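Long-range contacts in uncharacterized protein MJ1460 (Methanocaldococcus jannaschii DSM 2661, PDB 2OSO), which is of unknown function but binds zinc through a V4R domain, may bind a small molecule, and assembles as a pair of chains: residues N139-V144 and V152-E157; G82-D87 and I100-P105. The protein carries 3 engineered substitutions. All blocks are in the same frame, centred on the assembly; numbering follows the deposited sequence.

Contact 1 (N139-V144 and V152-E157); sequences NEVECV and VFEVKE. With ZN (zinc ion), chain B.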
loop_
_atom_site.group_PDB
_atom_site.type_symbol
_atom_site.label_atom_id
_atom_site.label_comp_id
_atom_site.label_asym_id
_atom_site.label_seq_id
_atom_site.Cartn_x
_atom_site.Cartn_y
_atom_site.Cartn_z
ATOM N N ASN A 139 -17.717 12.993 4.226
ATOM C CA ASN A 139 -17.194 13.987 3.345
ATOM C C ASN A 139 -16.204 14.891 4.104
ATOM O O ASN A 139 -16.531 15.453 5.120
ATOM C CB ASN A 139 -18.354 14.784 2.760
ATOM C CG ASN A 139 -17.900 15.895 1.834
ATOM O OD1 ASN A 139 -17.034 15.697 0.958
ATOM N ND2 ASN A 139 -18.513 17.062 1.980
ATOM N N GLU A 140 -14.987 15.005 3.598
ATOM C CA GLU A 140 -13.953 15.738 4.287
ATOM C C GLU A 140 -14.170 17.180 3.864
ATOM O O GLU A 140 -14.182 17.476 2.674
ATOM C CB GLU A 140 -12.523 15.239 3.929
ATOM C CG GLU A 140 -11.429 15.925 4.763
ATOM C CD GLU A 140 -10.032 15.448 4.427
ATOM O OE1 GLU A 140 -9.842 14.900 3.326
ATOM O OE2 GLU A 140 -9.110 15.645 5.251
ATOM N N VAL A 141 -14.349 18.054 4.852
ATOM C CA VAL A 141 -14.678 19.454 4.611
ATOM C C VAL A 141 -13.542 20.380 5.007
ATOM O O VAL A 141 -13.528 21.526 4.587
ATOM C CB VAL A 141 -16.012 19.823 5.366
ATOM C CG1 VAL A 141 -17.227 18.921 4.885
ATOM C CG2 VAL A 141 -15.823 19.693 6.909
ATOM N N GLU A 142 -12.615 19.936 5.854
ATOM C CA GLU A 142 -11.368 20.707 6.097
ATOM C C GLU A 142 -10.191 19.731 6.149
ATOM O O GLU A 142 -10.356 18.577 6.557
ATOM C CB GLU A 142 -11.391 21.506 7.420
ATOM C CG GLU A 142 -12.612 22.313 7.715
ATOM C CD GLU A 142 -12.542 23.032 9.088
ATOM O OE1 GLU A 142 -11.471 23.086 9.733
ATOM O OE2 GLU A 142 -13.584 23.530 9.532
ATOM N N CYS A 143 -8.996 20.190 5.805
ATOM C CA CYS A 143 -7.848 19.238 5.677
ATOM C C CYS A 143 -6.523 19.949 6.026
ATOM O O CYS A 143 -6.367 21.129 5.755
ATOM C CB CYS A 143 -7.851 18.685 4.256
ATOM S SG CYS A 143 -6.576 17.501 3.812
ATOM N N VAL A 144 -5.615 19.211 6.660
ATOM C CA VAL A 144 -4.275 19.681 7.038
ATOM C C VAL A 144 -3.531 20.206 5.804
ATOM O O VAL A 144 -2.777 21.189 5.867
ATOM C CB VAL A 144 -3.490 18.534 7.771
ATOM C CG1 VAL A 144 -1.999 18.894 7.998
ATOM C CG2 VAL A 144 -4.178 18.203 9.076
ATOM N N VAL A 152 -11.126 17.543 9.104
ATOM C CA VAL A 152 -12.488 17.468 9.601
ATOM C C VAL A 152 -13.391 16.780 8.583
ATOM O O VAL A 152 -13.455 17.153 7.410
ATOM C CB VAL A 152 -13.049 18.839 9.945
ATOM C CG1 VAL A 152 -14.497 18.709 10.458
ATOM C CG2 VAL A 152 -12.164 19.563 10.956
ATOM N N PHE A 153 -14.106 15.783 9.088
ATOM C CA PHE A 153 -15.022 14.965 8.300
ATOM C C PHE A 153 -16.461 15.121 8.811
ATOM O O PHE A 153 -16.732 14.971 10.009
ATOM C CB PHE A 153 -14.605 13.502 8.369
ATOM C CG PHE A 153 -13.157 13.230 7.927
ATOM C CD1 PHE A 153 -12.103 13.328 8.847
ATOM C CD2 PHE A 153 -12.870 12.841 6.630
ATOM C CE1 PHE A 153 -10.767 13.045 8.462
ATOM C CE2 PHE A 153 -11.514 12.582 6.222
ATOM C CZ PHE A 153 -10.482 12.643 7.155
ATOM N N GLU A 154 -17.361 15.373 7.867
ATOM C CA GLU A 154 -18.811 15.409 8.066
ATOM C C GLU A 154 -19.389 13.986 7.843
ATOM O O GLU A 154 -19.143 13.384 6.768
ATOM C CB GLU A 154 -19.362 16.322 6.980
ATOM C CG GLU A 154 -20.493 17.183 7.279
ATOM C CD GLU A 154 -20.483 18.373 6.297
ATOM O OE1 GLU A 154 -20.339 18.106 5.058
ATOM O OE2 GLU A 154 -20.519 19.545 6.746
ATOM N N VAL A 155 -20.105 13.447 8.847
ATOM C CA VAL A 155 -20.674 12.080 8.789
ATOM C C VAL A 155 -22.186 12.152 8.688
ATOM O O VAL A 155 -22.844 12.685 9.592
ATOM C CB VAL A 155 -20.320 11.206 10.041
ATOM C CG1 VAL A 155 -20.905 9.751 9.899
ATOM C CG2 VAL A 155 -18.828 11.162 10.270
ATOM N N LYS A 156 -22.730 11.568 7.624
ATOM C CA LYS A 156 -24.145 11.604 7.308
ATOM C C LYS A 156 -24.693 10.205 7.196
ATOM O O LYS A 156 -24.096 9.322 6.584
ATOM C CB LYS A 156 -24.386 12.276 5.978
ATOM C CG LYS A 156 -24.254 13.791 6.007
ATOM C CD LYS A 156 -24.272 14.369 4.588
ATOM C CE LYS A 156 -23.028 13.959 3.775
ATOM N NZ LYS A 156 -21.693 14.036 4.507
ATOM N N GLU A 157 -25.861 10.013 7.775
ATOM C CA GLU A 157 -26.535 8.739 7.741
ATOM C C GLU A 157 -27.421 8.800 6.502
ATOM O O GLU A 157 -28.082 9.826 6.260
ATOM C CB GLU A 157 -27.353 8.633 9.027
ATOM C CG GLU A 157 -27.716 7.287 9.451
ATOM C CD GLU A 157 -28.766 7.299 10.555
ATOM O OE1 GLU A 157 -28.467 7.786 11.669
ATOM O OE2 GLU A 157 -29.869 6.775 10.305
HETATM ZN ZN ZN B . -7.230 15.757 5.256
#

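Contact 2 (G82-D87 and I100-P105); sequences GDLEID and IKLSNP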
loop_
_atom_site.group_PDB
_atom_site.type_symbol
_atom_site.label_atom_id
_atom_site.label_comp_id
_atom_site.label_asym_id
_atom_site.label_seq_id
_atom_site.Cartn_x
_atom_site.Cartn_y
_atom_site.Cartn_z
ATOM N N GLY A 82 -2.855 8.515 12.231
ATOM C CA GLY A 82 -3.124 9.630 13.122
ATOM C C GLY A 82 -4.091 9.370 14.263
ATOM O O GLY A 82 -4.500 8.234 14.521
ATOM N N ASP A 83 -4.419 10.455 14.954
ATOM C CA ASP A 83 -5.270 10.446 16.153
ATOM C C ASP A 83 -6.660 10.916 15.779
ATOM O O ASP A 83 -6.896 12.103 15.527
ATOM C CB ASP A 83 -4.705 11.359 17.235
ATOM C CG ASP A 83 -3.244 11.094 17.508
ATOM O OD1 ASP A 83 -2.903 10.090 18.168
ATOM O OD2 ASP A 83 -2.427 11.888 17.035
ATOM N N LEU A 84 -7.572 9.970 15.777
ATOM C CA LEU A 84 -8.938 10.174 15.383
ATOM C C LEU A 84 -9.704 10.714 16.611
ATOM O O LEU A 84 -9.651 10.140 17.681
ATOM C CB LEU A 84 -9.499 8.817 14.919
ATOM C CG LEU A 84 -10.662 8.697 13.953
ATOM C CD1 LEU A 84 -10.493 9.624 12.760
ATOM C CD2 LEU A 84 -10.874 7.184 13.519
ATOM N N GLU A 85 -10.366 11.851 16.440
ATOM C CA GLU A 85 -11.150 12.487 17.491
ATOM C C GLU A 85 -12.631 12.241 17.214
ATOM O O GLU A 85 -13.191 12.779 16.263
ATOM C CB GLU A 85 -10.827 13.987 17.568
ATOM C CG GLU A 85 -9.358 14.259 17.841
ATOM C CD GLU A 85 -8.956 15.743 17.882
ATOM O OE1 GLU A 85 -9.815 16.659 17.807
ATOM O OE2 GLU A 85 -7.733 15.971 17.990
ATOM N N ILE A 86 -13.247 11.415 18.054
ATOM C CA ILE A 86 -14.676 11.047 17.949
ATOM C C ILE A 86 -15.251 11.020 19.354
ATOM O O ILE A 86 -14.742 10.294 20.210
ATOM C CB ILE A 86 -14.897 9.618 17.336
ATOM C CG1 ILE A 86 -13.919 9.343 16.176
ATOM C CG2 ILE A 86 -16.362 9.417 16.946
ATOM C CD1 ILE A 86 -14.264 8.092 15.296
ATOM N N ASP A 87 -16.295 11.812 19.586
ATOM C CA ASP A 87 -17.057 11.787 20.830
ATOM C C ASP A 87 -18.215 10.804 20.672
ATOM O O ASP A 87 -19.271 11.158 20.160
ATOM C CB ASP A 87 -17.580 13.188 21.119
ATOM C CG ASP A 87 -18.222 13.320 22.529
ATOM O OD1 ASP A 87 -18.592 12.282 23.117
ATOM O OD2 ASP A 87 -18.346 14.473 23.029
ATOM N N ILE A 100 -16.248 14.477 12.870
ATOM C CA ILE A 100 -15.102 13.837 13.484
ATOM C C ILE A 100 -13.822 14.438 12.894
ATOM O O ILE A 100 -13.804 14.951 11.779
ATOM C CB ILE A 100 -15.159 12.279 13.327
ATOM C CG1 ILE A 100 -15.007 11.823 11.912
ATOM C CG2 ILE A 100 -16.498 11.739 13.765
ATOM C CD1 ILE A 100 -15.424 10.296 11.775
ATOM N N LYS A 101 -12.746 14.392 13.661
ATOM C CA LYS A 101 -11.527 15.049 13.241
ATOM C C LYS A 101 -10.375 14.055 13.224
ATOM O O LYS A 101 -10.352 13.076 13.972
ATOM C CB LYS A 101 -11.214 16.234 14.140
ATOM C CG LYS A 101 -12.339 17.327 14.269
ATOM C CD LYS A 101 -11.700 18.671 14.743
ATOM C CE LYS A 101 -12.701 19.789 15.177
ATOM N NZ LYS A 101 -12.005 20.976 15.860
ATOM N N LEU A 102 -9.412 14.317 12.361
ATOM C CA LEU A 102 -8.148 13.614 12.389
ATOM C C LEU A 102 -6.893 14.540 12.588
ATOM O O LEU A 102 -6.683 15.564 11.902
ATOM C CB LEU A 102 -8.049 12.711 11.158
ATOM C CG LEU A 102 -6.829 11.794 11.026
ATOM C CD1 LEU A 102 -6.806 10.600 12.006
ATOM C CD2 LEU A 102 -6.802 11.313 9.560
ATOM N N SER A 103 -6.126 14.215 13.628
ATOM C CA SER A 103 -4.846 14.874 13.945
ATOM C C SER A 103 -3.666 14.019 13.470
ATOM O O SER A 103 -3.711 12.804 13.577
ATOM C CB SER A 103 -4.682 15.022 15.459
ATOM O OG SER A 103 -5.168 16.269 15.873
ATOM N N ASN A 104 -2.597 14.671 13.018
ATOM C CA ASN A 104 -1.362 13.984 12.524
ATOM C C ASN A 104 -1.617 12.938 11.410
ATOM O O ASN A 104 -1.171 11.772 11.512
ATOM C CB ASN A 104 -0.600 13.380 13.726
ATOM C CG ASN A 104 0.867 13.073 13.425
ATOM O OD1 ASN A 104 1.517 13.735 12.611
ATOM N ND2 ASN A 104 1.386 12.042 14.074
ATOM N N PRO A 105 -2.329 13.344 10.337
ATOM C CA PRO A 105 -2.697 12.445 9.244
ATOM C C PRO A 105 -1.488 12.223 8.310
ATOM O O PRO A 105 -0.458 12.849 8.499
ATOM C CB PRO A 105 -3.784 13.205 8.523
ATOM C CG PRO A 105 -3.277 14.658 8.642
ATOM C CD PRO A 105 -2.716 14.736 10.041
HETATM O O HOH W 1 -0.511 9.984 16.142
#

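Contact 1 (N139-V144 and V152-E157)
E140 and F153 meet across a non-hydrogen-bonded pair of two antiparallel strands, and the glutamate chain lies over a face of the phenyl ring. Its CG sits 4.1 Å from the F153 ring centroid and 28° off the ring normal, a CH-pi contact; the carboxylate, 11° from the ring plane, runs nearly parallel to it. With CG anti to the backbone N (chi1 -174°) and the chain extended beyond, E140 reaches past the ring to the zinc ion, which OE2 binds at 1.9 Å. I120, A121 and L124 of helix 118-132 also pack on F153. Beside the bulge, V141 CG1 lies 3.2 Å from E154 OE1, the two side chains crossing at about a right angle. On the face opposite E140 and F153, E142 and V152 point the same way, side by side, with E142 OE1 3.8 Å from V152 CG2. V152 O takes two N-H groups: V141 N at 2.9 Å, nearly in line with the C=O bond, and E142 N at 3.3 Å, on a lone pair. Two residues thus face one, the definition of a classic beta bulge. Beyond it C143 SG binds the metal at 2.4 Å. The arrangement is that of a bulged beta hairpin that supplies three of the four zinc ligands of this V4R domain, E140, C143 and C151, with H117 from just before helix 118-132 as the fourth.

Contact 2 (G82-D87 and I100-P105)
Strands 83-85 and 100-103 run antiparallel at 160° with axes 4.7 Å apart, joined by D83 N to S103 O at 2.8 Å, the reciprocal S103 N to D83 O, and a second such pair between E85 and K101. L84 and L102 form the non-hydrogen-bonded pair between them and turn to the helical side of the sheet. CG is anti to the backbone N in both, and the turn at chi2 (46° and 72°) brings the CD1 methyls together, L84 CD1 meeting L102 CD1 at 3.9 Å. F76 of helix 69-79 packs on both leucines, while L124 and I120 of helix 118-132 touch L84 and L102 respectively. Beside them I86 and I100 lie alongside each other, their CG2 methyls in contact. The pair forms one edge of an antiparallel four-stranded sheet backed by helices, in which 83-85 is an outermost strand of the chain. The opposite face is polar. E85 stretches over K101, its OE1 3.9 Å from K101 CB, but the salt bridge of OE1 is with K150; E85 OE2 lies 3.3 Å from S103 OG, a weak hydrogen bond at most. D83 OD1 forms a salt bridge with K77, and D83 OD2 receives a water proton at 2.8 Å. Just before the strand, G82 has backbone angles that would press a CB against the preceding carbonyl O, and its CA lies 3.3 Å from S103 O, which leaves no room for a side chain. N104 O accepts a hydrogen bond from NZ of K26 of the second subunit.

How the contacts relate
Contacts 1 and 2 sit in one antiparallel sheet, their centres about 11 Å apart, and strands 98-103 and 151-158 are neighbours that join them: F153 N lies 2.8 Å from I100 O, a probable hydrogen bond. Each is partly buried. In contact 2 the leucines face helices 69-79 and 118-132 and the polar side chains the other side; contact 1 breaks this division, with E140 beside F153 and V152 opposite. F153 CE1 packs on L102 CB at 3.8 Å, and V155 on I100. Contact 1, a hairpin with a bulge, commits a glutamate and a cysteine to zinc; contact 2, in regular register, carries lysine-paired acidic residues and reaches the second subunit, which does not touch contact 1.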